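Local structure of LPS-assembly lipoprotein LptE (Acinetobacter baumannii, 5TSE) at residues L11-L16 against D47-R52; L54-R59 against L72-T77; L94-S99 against I122-Q127. The protein probably works with LptD in assembling lipopolysaccharide at the outer membrane surface, where it is thought to bind the lipopolysaccharide. All coordinates share one frame; numbering follows the deposited sequence.

Overall arrangement
The first modelled residues lead to contact 1, far from the centre of the chain. Residues 11-16 lead into strand 15-19, helix 25-37 and strand 41-42 follow, and the chain returns to lie beside strand 15-19 as residues 47-52. Strand 49-64 then runs on into contact 2, where it pairs with strand 68-81 to close a beta hairpin. Strand 92-101 comes next in the sheet, and contact 3 closes a loop of 22 residues by packing it against helix 110-134. The three loops follow in series; none nests or crosses. Contacts 2 and 3 touch through strands 68-81 and 92-101, while contact 1 lies about 22 Å from each, centre to centre.

Contact 1: residues L11-L16 against D47-R52; sequences LVYKKL and DAYVLR
D47 meets K15 through a loose salt bridge. K15 is extended beyond CG, and its NZ stands 3.4 Å from D47 OD2, with OD1 little farther off. These bonds are weak, so the pairing is better read as charge attraction than as a fixed grip. D45 is a further, long and weak ion-pair partner of K15 NZ. A48 comes next and turns its methyl toward K15, with CB to CB only 3.4 Å apart. Y49 gives the firm link: its backbone N donates to K15 O at 2.8 Å, with an N-H...O angle of 160°. The Y49 ring reaches Y13 with CD2, which lies 4.3 Å from Y13 CD1 at the edge of the Y13 ring. L16 has CG anti to the carbonyl carbon (chi1 -76°) and spreads its two methyls along D47-R52. CD2 packs on Y49 CB at 3.5 Å, and CD1 reaches L51 CB at 4.2 Å. The contact joins the start of strand 15-19 to the residues that lead into strand 49-64, its parallel neighbour in the sheet. Strand 41-42 bonds to the other edge of 15-19, strand 68-81 receives Y49 and L51, and I133 of helix 110-134 touches Y13 and L51.

Contact 2: residues L54-R59 against L72-T77; sequences LEYTPR and LRLTVT. With FMT (formic acid), chain D.
Backbone bonds join L54-R59 to L72-T77 as antiparallel arms of a beta hairpin. E55-T77, T57-T75 and R59-R73 are the hydrogen-bonded pairs; T57 N to T75 O, at 2.9 Å, is among the straighter bonds. L54 and E55 both face T77 in a classic beta bulge: L54 N gives T77 O a 2.9 Å bond and E55 N a weak one. Apolar contacts fill the face of Y56, P58, L74 and V76. L74 CD1 sits over the centre of the Y56 ring in a CH-pi contact, 3.9 Å from the centroid. Y56 has CG anti to the backbone N (chi1 175°), which carries its ring across to L74 CD2 and V76 CG2. On the other face T57 OG1 donates to formic acid O2 at 2.5 Å and T77 OG1 to its O1 at 2.6 Å. A water bridges T57 O and T75 OG1. R59 NH2 stands 3.7 Å from R73 NE, like charges with planes 39° apart; R73 NH1 is hydrogen-bonded to T95 OG1 on the next strand. The chemistry separates an apolar face, whose L74 and V76 meet helix 110-134, from a polar one of threonines and charged residues, where two hydroxyls hold one formic acid, probably from the crystallisation liquor.

Contact 3: residues L94-S99 against I122-Q127; sequences LTAARS and IDDLAQ
The packing of helix 110-134 on the sheet brings A96 of strand 92-101, outermost in the chain's sheet on this side, against D124 and L125, and L94 against L125. The helix runs roughly antiparallel to the strand: the axes of the short segments come within 7.5 Å at an angle of 153°. A96 sits closest to the helix backbone. Its CB lies 4.1 Å from L125 CB and also touches the carboxylate of D124. L125 has CG anti to its backbone N (chi1 -174°), and its CD1 branch reaches L94 CB at 3.7 Å. The same leucine packs on L74 and V76 of the next strand, 68-81.

A salt bridge borders this apolar patch. R98 bends at chi2, and its guanidinium comes end-on to D124 OD2. NH1 lies 3.0 Å from D124 OD2 and NH2 3.3 Å from it, so both nitrogens grip one oxygen. That oxygen lies in the guanidinium plane and is met on its anti side, while the two flat groups are turned 73° apart. R98 NH1 also donates to A97 O at 3.1 Å, from well above the carbonyl plane, which ties the arginine back to its own strand. The other carboxylate oxygen, D124 OD1, accepts from Q128 NE2 one turn on, which also bonds to T95 O.

Both carboxylate oxygens therefore have partners, which should limit rotation of the D124 side chain. The nearby arginine would probably favour the carboxylate form of D124. Strand and helix are held by L94, A96 and L125 packed together, with the R98-D124 pair beside them.

Contact 1: residues L11-L16 against D47-R52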
loop_
_atom_site.group_PDB
_atom_site.type_symbol
_atom_site.label_atom_id
_atom_site.label_comp_id
_atom_site.label_asym_id
_atom_site.label_seq_id
_atom_site.Cartn_x
_atom_site.Cartn_y
_atom_site.Cartn_z
ATOM N N LEU A 11 3.786 -13.569 14.439
ATOM C CA LEU A 11 4.132 -13.011 13.144
ATOM C C LEU A 11 4.379 -14.163 12.183
ATOM O O LEU A 11 5.460 -14.757 12.165
ATOM C CB LEU A 11 5.368 -12.125 13.302
ATOM C CG LEU A 11 5.844 -11.256 12.154
ATOM C CD1 LEU A 11 4.752 -10.286 11.737
ATOM C CD2 LEU A 11 7.101 -10.518 12.599
ATOM N N VAL A 12 3.340 -14.490 11.417
ATOM C CA VAL A 12 3.375 -15.603 10.439
ATOM C C VAL A 12 4.444 -15.492 9.327
ATOM O O VAL A 12 4.906 -16.525 8.819
ATOM C CB VAL A 12 1.978 -15.852 9.797
ATOM C CG1 VAL A 12 1.006 -16.463 10.803
ATOM C CG2 VAL A 12 1.405 -14.566 9.214
ATOM N N TYR A 13 4.832 -14.262 8.960
ATOM C CA TYR A 13 5.851 -14.017 7.921
ATOM C C TYR A 13 7.014 -13.225 8.525
ATOM O O TYR A 13 7.048 -11.986 8.449
ATOM C CB TYR A 13 5.258 -13.247 6.743
ATOM C CG TYR A 13 3.941 -13.788 6.251
ATOM C CD1 TYR A 13 3.872 -14.977 5.519
ATOM C CD2 TYR A 13 2.756 -13.096 6.495
ATOM C CE1 TYR A 13 2.650 -15.467 5.067
ATOM C CE2 TYR A 13 1.536 -13.573 6.048
ATOM C CZ TYR A 13 1.481 -14.753 5.334
ATOM O OH TYR A 13 0.261 -15.212 4.896
ATOM N N LYS A 14 7.975 -13.947 9.102
ATOM C CA LYS A 14 9.112 -13.317 9.774
ATOM C C LYS A 14 10.047 -12.580 8.839
ATOM O O LYS A 14 10.441 -11.457 9.115
ATOM C CB LYS A 14 9.960 -14.343 10.553
ATOM C CG LYS A 14 9.288 -15.080 11.707
ATOM C CD LYS A 14 8.380 -16.212 11.252
ATOM C CE LYS A 14 7.977 -17.095 12.425
ATOM N NZ LYS A 14 7.183 -18.271 11.973
ATOM N N LYS A 15 10.428 -13.233 7.750
ATOM C CA LYS A 15 11.373 -12.651 6.797
ATOM C C LYS A 15 10.733 -12.344 5.453
ATOM O O LYS A 15 10.057 -13.191 4.871
ATOM C CB LYS A 15 12.554 -13.594 6.597
ATOM C CG LYS A 15 13.354 -13.885 7.848
ATOM C CD LYS A 15 14.510 -14.814 7.514
ATOM C CE LYS A 15 15.330 -15.169 8.741
ATOM N NZ LYS A 15 16.469 -16.066 8.396
ATOM N N LEU A 16 10.978 -11.131 4.961
ATOM C CA LEU A 16 10.432 -10.679 3.687
ATOM C C LEU A 16 11.379 -9.906 2.796
ATOM O O LEU A 16 12.390 -9.345 3.232
ATOM C CB LEU A 16 9.194 -9.793 3.896
ATOM C CG LEU A 16 7.868 -10.446 4.258
ATOM C CD1 LEU A 16 6.773 -9.391 4.301
ATOM C CD2 LEU A 16 7.515 -11.506 3.231
ATOM N N ASP A 47 14.957 -18.696 2.945
ATOM C CA ASP A 47 13.733 -19.040 3.715
ATOM C C ASP A 47 12.749 -17.854 3.855
ATOM O O ASP A 47 11.654 -18.010 4.409
ATOM C CB ASP A 47 14.085 -19.556 5.117
ATOM C CG ASP A 47 14.724 -18.491 5.993
ATOM O OD1 ASP A 47 15.323 -17.534 5.447
ATOM O OD2 ASP A 47 14.633 -18.615 7.229
ATOM N N ALA A 48 13.154 -16.676 3.380
ATOM C CA ALA A 48 12.312 -15.468 3.449
ATOM C C ALA A 48 11.235 -15.493 2.388
ATOM O O ALA A 48 11.426 -16.071 1.338
ATOM C CB ALA A 48 13.164 -14.222 3.278
ATOM N N TYR A 49 10.099 -14.868 2.671
ATOM C CA TYR A 49 9.018 -14.801 1.698
ATOM C C TYR A 49 9.155 -13.530 0.844
ATOM O O TYR A 49 10.112 -12.763 0.990
ATOM C CB TYR A 49 7.646 -14.933 2.389
ATOM C CG TYR A 49 7.420 -16.326 2.948
ATOM C CD1 TYR A 49 6.965 -17.359 2.125
ATOM C CD2 TYR A 49 7.680 -16.622 4.291
ATOM C CE1 TYR A 49 6.768 -18.640 2.617
ATOM C CE2 TYR A 49 7.479 -17.902 4.794
ATOM C CZ TYR A 49 7.023 -18.906 3.952
ATOM O OH TYR A 49 6.826 -20.179 4.432
ATOM N N VAL A 50 8.218 -13.344 -0.078
ATOM C CA VAL A 50 8.240 -12.212 -0.957
ATOM C C VAL A 50 6.879 -11.556 -0.988
ATOM O O VAL A 50 5.877 -12.191 -1.293
ATOM C CB VAL A 50 8.615 -12.627 -2.398
ATOM C CG1 VAL A 50 8.545 -11.427 -3.342
ATOM C CG2 VAL A 50 10.004 -13.278 -2.434
ATOM N N LEU A 51 6.869 -10.268 -0.671
ATOM C CA LEU A 51 5.679 -9.457 -0.697
ATOM C C LEU A 51 5.612 -8.850 -2.081
ATOM O O LEU A 51 6.292 -7.857 -2.352
ATOM C CB LEU A 51 5.778 -8.372 0.374
ATOM C CG LEU A 51 4.712 -7.279 0.391
ATOM C CD1 LEU A 51 3.317 -7.851 0.243
ATOM C CD2 LEU A 51 4.848 -6.466 1.671
ATOM N N ARG A 52 4.825 -9.473 -2.965
ATOM C CA ARG A 52 4.671 -9.003 -4.333
ATOM C C ARG A 52 3.473 -8.086 -4.467
ATOM O O ARG A 52 2.348 -8.476 -4.138
ATOM C CB ARG A 52 4.534 -10.171 -5.330
ATOM C CG ARG A 52 4.513 -9.713 -6.790
ATOM C CD ARG A 52 4.924 -10.799 -7.783
ATOM N NE ARG A 52 3.874 -11.691 -8.293
ATOM C CZ ARG A 52 3.380 -11.680 -9.541
ATOM N NH1 ARG A 52 2.434 -12.554 -9.879
ATOM N NH2 ARG A 52 3.820 -10.829 -10.472
#

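Contact 2: residues L54-R59 against L72-T77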
loop_
_atom_site.group_PDB
_atom_site.type_symbol
_atom_site.label_atom_id
_atom_site.label_comp_id
_atom_site.label_asym_id
_atom_site.label_seq_id
_atom_site.Cartn_x
_atom_site.Cartn_y
_atom_site.Cartn_z
ATOM N N LEU A 54 1.368 -6.657 -7.054
ATOM C CA LEU A 54 1.078 -6.896 -8.474
ATOM C C LEU A 54 0.563 -5.656 -9.181
ATOM O O LEU A 54 0.842 -5.447 -10.368
ATOM C CB LEU A 54 0.063 -8.029 -8.667
ATOM C CG LEU A 54 0.489 -9.432 -8.229
ATOM C CD1 LEU A 54 0.558 -9.520 -6.712
ATOM C CD2 LEU A 54 -0.469 -10.480 -8.792
ATOM N N GLU A 55 -0.205 -4.853 -8.453
ATOM C CA GLU A 55 -0.776 -3.631 -9.000
ATOM C C GLU A 55 -0.662 -2.486 -8.016
ATOM O O GLU A 55 -0.961 -2.632 -6.848
ATOM C CB GLU A 55 -2.246 -3.845 -9.358
ATOM C CG GLU A 55 -2.491 -4.782 -10.531
ATOM C CD GLU A 55 -2.011 -4.215 -11.861
ATOM O OE1 GLU A 55 -1.823 -5.009 -12.809
ATOM O OE2 GLU A 55 -1.814 -2.981 -11.964
ATOM N N TYR A 56 -0.203 -1.359 -8.526
ATOM C CA TYR A 56 -0.066 -0.128 -7.778
ATOM C C TYR A 56 -0.758 0.842 -8.708
ATOM O O TYR A 56 -0.257 1.120 -9.796
ATOM C CB TYR A 56 1.407 0.209 -7.603
ATOM C CG TYR A 56 1.710 1.534 -6.943
ATOM C CD1 TYR A 56 1.847 2.688 -7.697
ATOM C CD2 TYR A 56 1.898 1.622 -5.574
ATOM C CE1 TYR A 56 2.153 3.897 -7.098
ATOM C CE2 TYR A 56 2.194 2.829 -4.965
ATOM C CZ TYR A 56 2.321 3.955 -5.733
ATOM O OH TYR A 56 2.615 5.134 -5.132
ATOM N N THR A 57 -1.918 1.342 -8.300
ATOM C CA THR A 57 -2.686 2.229 -9.161
ATOM C C THR A 57 -3.126 3.515 -8.447
ATOM O O THR A 57 -4.008 3.467 -7.587
ATOM C CB THR A 57 -3.933 1.476 -9.682
ATOM O OG1 THR A 57 -3.535 0.202 -10.221
ATOM C CG2 THR A 57 -4.660 2.287 -10.759
ATOM N N PRO A 58 -2.476 4.655 -8.759
ATOM C CA PRO A 58 -2.895 5.923 -8.177
ATOM C C PRO A 58 -4.036 6.440 -9.020
ATOM O O PRO A 58 -4.166 6.032 -10.165
ATOM C CB PRO A 58 -1.673 6.822 -8.323
ATOM C CG PRO A 58 -0.932 6.265 -9.484
ATOM C CD PRO A 58 -1.276 4.806 -9.601
ATOM N N ARG A 59 -4.839 7.345 -8.483
ATOM C CA ARG A 59 -5.965 7.850 -9.242
ATOM C C ARG A 59 -6.367 9.216 -8.697
ATOM O O ARG A 59 -6.263 9.482 -7.500
ATOM C CB ARG A 59 -7.071 6.792 -9.148
ATOM C CG ARG A 59 -8.325 6.932 -9.990
ATOM C CD ARG A 59 -8.959 5.543 -10.052
ATOM N NE ARG A 59 -10.333 5.507 -10.554
ATOM C CZ ARG A 59 -11.433 5.402 -9.800
ATOM N NH1 ARG A 59 -12.623 5.377 -10.390
ATOM N NH2 ARG A 59 -11.369 5.313 -8.469
ATOM N N LEU A 72 -8.097 11.858 -4.213
ATOM C CA LEU A 72 -6.802 11.252 -4.475
ATOM C C LEU A 72 -6.810 9.841 -3.908
ATOM O O LEU A 72 -6.884 9.656 -2.697
ATOM C CB LEU A 72 -5.714 12.107 -3.838
ATOM C CG LEU A 72 -5.751 13.588 -4.291
ATOM C CD1 LEU A 72 -4.857 14.453 -3.430
ATOM C CD2 LEU A 72 -5.377 13.748 -5.755
ATOM N N ARG A 73 -6.764 8.848 -4.783
ATOM C CA ARG A 73 -6.793 7.470 -4.341
ATOM C C ARG A 73 -5.551 6.710 -4.730
ATOM O O ARG A 73 -4.922 7.017 -5.733
ATOM C CB ARG A 73 -7.992 6.753 -4.973
ATOM C CG ARG A 73 -8.127 5.273 -4.607
ATOM C CD ARG A 73 -9.386 4.610 -5.175
ATOM N NE ARG A 73 -10.573 5.382 -4.848
ATOM C CZ ARG A 73 -11.141 5.447 -3.643
ATOM N NH1 ARG A 73 -10.632 4.799 -2.591
ATOM N NH2 ARG A 73 -12.224 6.197 -3.482
ATOM N N LEU A 74 -5.232 5.700 -3.922
ATOM C CA LEU A 74 -4.157 4.769 -4.219
ATOM C C LEU A 74 -4.714 3.383 -3.933
ATOM O O LEU A 74 -5.258 3.126 -2.870
ATOM C CB LEU A 74 -2.890 5.046 -3.411
ATOM C CG LEU A 74 -1.678 4.156 -3.735
ATOM C CD1 LEU A 74 -1.447 4.002 -5.233
ATOM C CD2 LEU A 74 -0.425 4.705 -3.060
ATOM N N THR A 75 -4.597 2.500 -4.911
ATOM C CA THR A 75 -5.108 1.147 -4.792
ATOM C C THR A 75 -3.972 0.162 -5.017
ATOM O O THR A 75 -3.184 0.333 -5.940
ATOM C CB THR A 75 -6.211 0.942 -5.834
ATOM O OG1 THR A 75 -7.240 1.922 -5.601
ATOM C CG2 THR A 75 -6.780 -0.465 -5.773
ATOM N N VAL A 76 -3.874 -0.856 -4.170
ATOM C CA VAL A 76 -2.804 -1.864 -4.311
ATOM C C VAL A 76 -3.305 -3.298 -4.129
ATOM O O VAL A 76 -4.044 -3.593 -3.192
ATOM C CB VAL A 76 -1.631 -1.613 -3.318
ATOM C CG1 VAL A 76 -0.660 -2.787 -3.296
ATOM C CG2 VAL A 76 -0.881 -0.351 -3.674
ATOM N N THR A 77 -2.896 -4.172 -5.046
ATOM C CA THR A 77 -3.206 -5.598 -4.981
ATOM C C THR A 77 -1.876 -6.281 -4.700
ATOM O O THR A 77 -0.870 -6.005 -5.354
ATOM C CB THR A 77 -3.850 -6.122 -6.278
ATOM O OG1 THR A 77 -5.096 -5.434 -6.505
ATOM C CG2 THR A 77 -4.121 -7.630 -6.192
HETATM C C FMT D . -5.321 -2.406 -8.843
HETATM O O1 FMT D . -5.323 -3.411 -8.154
HETATM O O2 FMT D . -4.515 -1.406 -8.506
HETATM O O HOH W 1 -6.865 3.681 -7.541
#

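Contact 3: residues L94-S99 against I122-Q127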
loop_
_atom_site.group_PDB
_atom_site.type_symbol
_atom_site.label_atom_id
_atom_site.label_comp_id
_atom_site.label_asym_id
_atom_site.label_seq_id
_atom_site.Cartn_x
_atom_site.Cartn_y
_atom_site.Cartn_z
ATOM N N LEU A 94 -6.271 -3.393 -1.579
ATOM C CA LEU A 94 -6.564 -2.359 -0.575
ATOM C C LEU A 94 -6.541 -0.983 -1.211
ATOM O O LEU A 94 -5.977 -0.799 -2.273
ATOM C CB LEU A 94 -5.552 -2.386 0.561
ATOM C CG LEU A 94 -5.315 -3.733 1.226
ATOM C CD1 LEU A 94 -4.388 -3.551 2.422
ATOM C CD2 LEU A 94 -6.629 -4.370 1.650
ATOM N N THR A 95 -7.133 -0.009 -0.534
ATOM C CA THR A 95 -7.196 1.322 -1.073
ATOM C C THR A 95 -7.236 2.368 0.024
ATOM O O THR A 95 -7.758 2.127 1.107
ATOM C CB THR A 95 -8.438 1.476 -1.980
ATOM O OG1 THR A 95 -8.366 2.706 -2.701
ATOM C CG2 THR A 95 -9.743 1.438 -1.175
ATOM N N ALA A 96 -6.656 3.522 -0.257
ATOM C CA ALA A 96 -6.669 4.636 0.689
ATOM C C ALA A 96 -7.051 5.848 -0.116
ATOM O O ALA A 96 -6.763 5.909 -1.308
ATOM C CB ALA A 96 -5.310 4.825 1.333
ATOM N N ALA A 97 -7.688 6.820 0.528
ATOM C CA ALA A 97 -8.127 7.998 -0.176
ATOM C C ALA A 97 -8.396 9.189 0.715
ATOM O O ALA A 97 -8.811 9.040 1.853
ATOM C CB ALA A 97 -9.400 7.658 -0.936
ATOM N N ARG A 98 -8.170 10.374 0.162
ATOM C CA ARG A 98 -8.480 11.628 0.823
ATOM C C ARG A 98 -9.008 12.550 -0.261
ATOM O O ARG A 98 -8.589 12.447 -1.421
ATOM C CB ARG A 98 -7.240 12.259 1.458
ATOM C CG ARG A 98 -6.616 11.493 2.602
ATOM C CD ARG A 98 -7.559 11.343 3.781
ATOM N NE ARG A 98 -6.856 10.773 4.933
ATOM C CZ ARG A 98 -6.601 9.480 5.125
ATOM N NH1 ARG A 98 -6.952 8.557 4.229
ATOM N NH2 ARG A 98 -5.952 9.100 6.223
ATOM N N SER A 99 -9.942 13.426 0.092
ATOM C CA SER A 99 -10.482 14.393 -0.867
ATOM C C SER A 99 -10.742 15.736 -0.233
ATOM O O SER A 99 -10.997 15.822 0.956
ATOM C CB SER A 99 -11.784 13.887 -1.489
ATOM O OG SER A 99 -12.770 13.662 -0.508
ATOM N N ILE A 122 -0.457 7.462 0.740
ATOM C CA ILE A 122 0.601 6.449 0.625
ATOM C C ILE A 122 0.910 5.871 2.001
ATOM O O ILE A 122 0.914 4.659 2.186
ATOM C CB ILE A 122 1.884 7.041 0.004
ATOM C CG1 ILE A 122 1.622 7.370 -1.459
ATOM C CG2 ILE A 122 3.050 6.056 0.122
ATOM C CD1 ILE A 122 2.754 8.092 -2.164
ATOM N N ASP A 123 1.129 6.755 2.962
ATOM C CA ASP A 123 1.420 6.363 4.342
ATOM C C ASP A 123 0.309 5.461 4.895
ATOM O O ASP A 123 0.576 4.377 5.394
ATOM C CB ASP A 123 1.554 7.604 5.212
ATOM C CG ASP A 123 2.080 7.290 6.572
ATOM O OD1 ASP A 123 3.242 6.829 6.646
ATOM O OD2 ASP A 123 1.359 7.528 7.562
ATOM N N ASP A 124 -0.937 5.921 4.773
ATOM C CA ASP A 124 -2.132 5.186 5.216
ATOM C C ASP A 124 -2.104 3.789 4.613
ATOM O O ASP A 124 -2.197 2.791 5.332
ATOM C CB ASP A 124 -3.398 5.982 4.777
ATOM C CG ASP A 124 -4.754 5.277 5.119
ATOM O OD1 ASP A 124 -4.810 4.041 5.251
ATOM O OD2 ASP A 124 -5.786 5.984 5.212
ATOM N N LEU A 125 -1.921 3.715 3.300
ATOM C CA LEU A 125 -1.893 2.428 2.622
ATOM C C LEU A 125 -0.723 1.548 3.083
ATOM O O LEU A 125 -0.903 0.358 3.256
ATOM C CB LEU A 125 -1.890 2.601 1.101
ATOM C CG LEU A 125 -2.017 1.309 0.289
ATOM C CD1 LEU A 125 -3.222 0.489 0.751
ATOM C CD2 LEU A 125 -2.124 1.609 -1.190
ATOM N N ALA A 126 0.454 2.129 3.308
ATOM C CA ALA A 126 1.605 1.346 3.794
ATOM C C ALA A 126 1.257 0.647 5.119
ATOM O O ALA A 126 1.603 -0.531 5.334
ATOM C CB ALA A 126 2.837 2.238 3.966
ATOM N N GLN A 127 0.550 1.374 5.990
ATOM C CA GLN A 127 0.130 0.852 7.292
ATOM C C GLN A 127 -0.913 -0.265 7.138
ATOM O O GLN A 127 -0.829 -1.262 7.844
ATOM C CB GLN A 127 -0.374 1.991 8.210
ATOM C CG GLN A 127 0.688 3.055 8.475
ATOM C CD GLN A 127 0.272 4.117 9.491
ATOM O OE1 GLN A 127 -0.308 3.811 10.527
ATOM N NE2 GLN A 127 0.614 5.371 9.209
#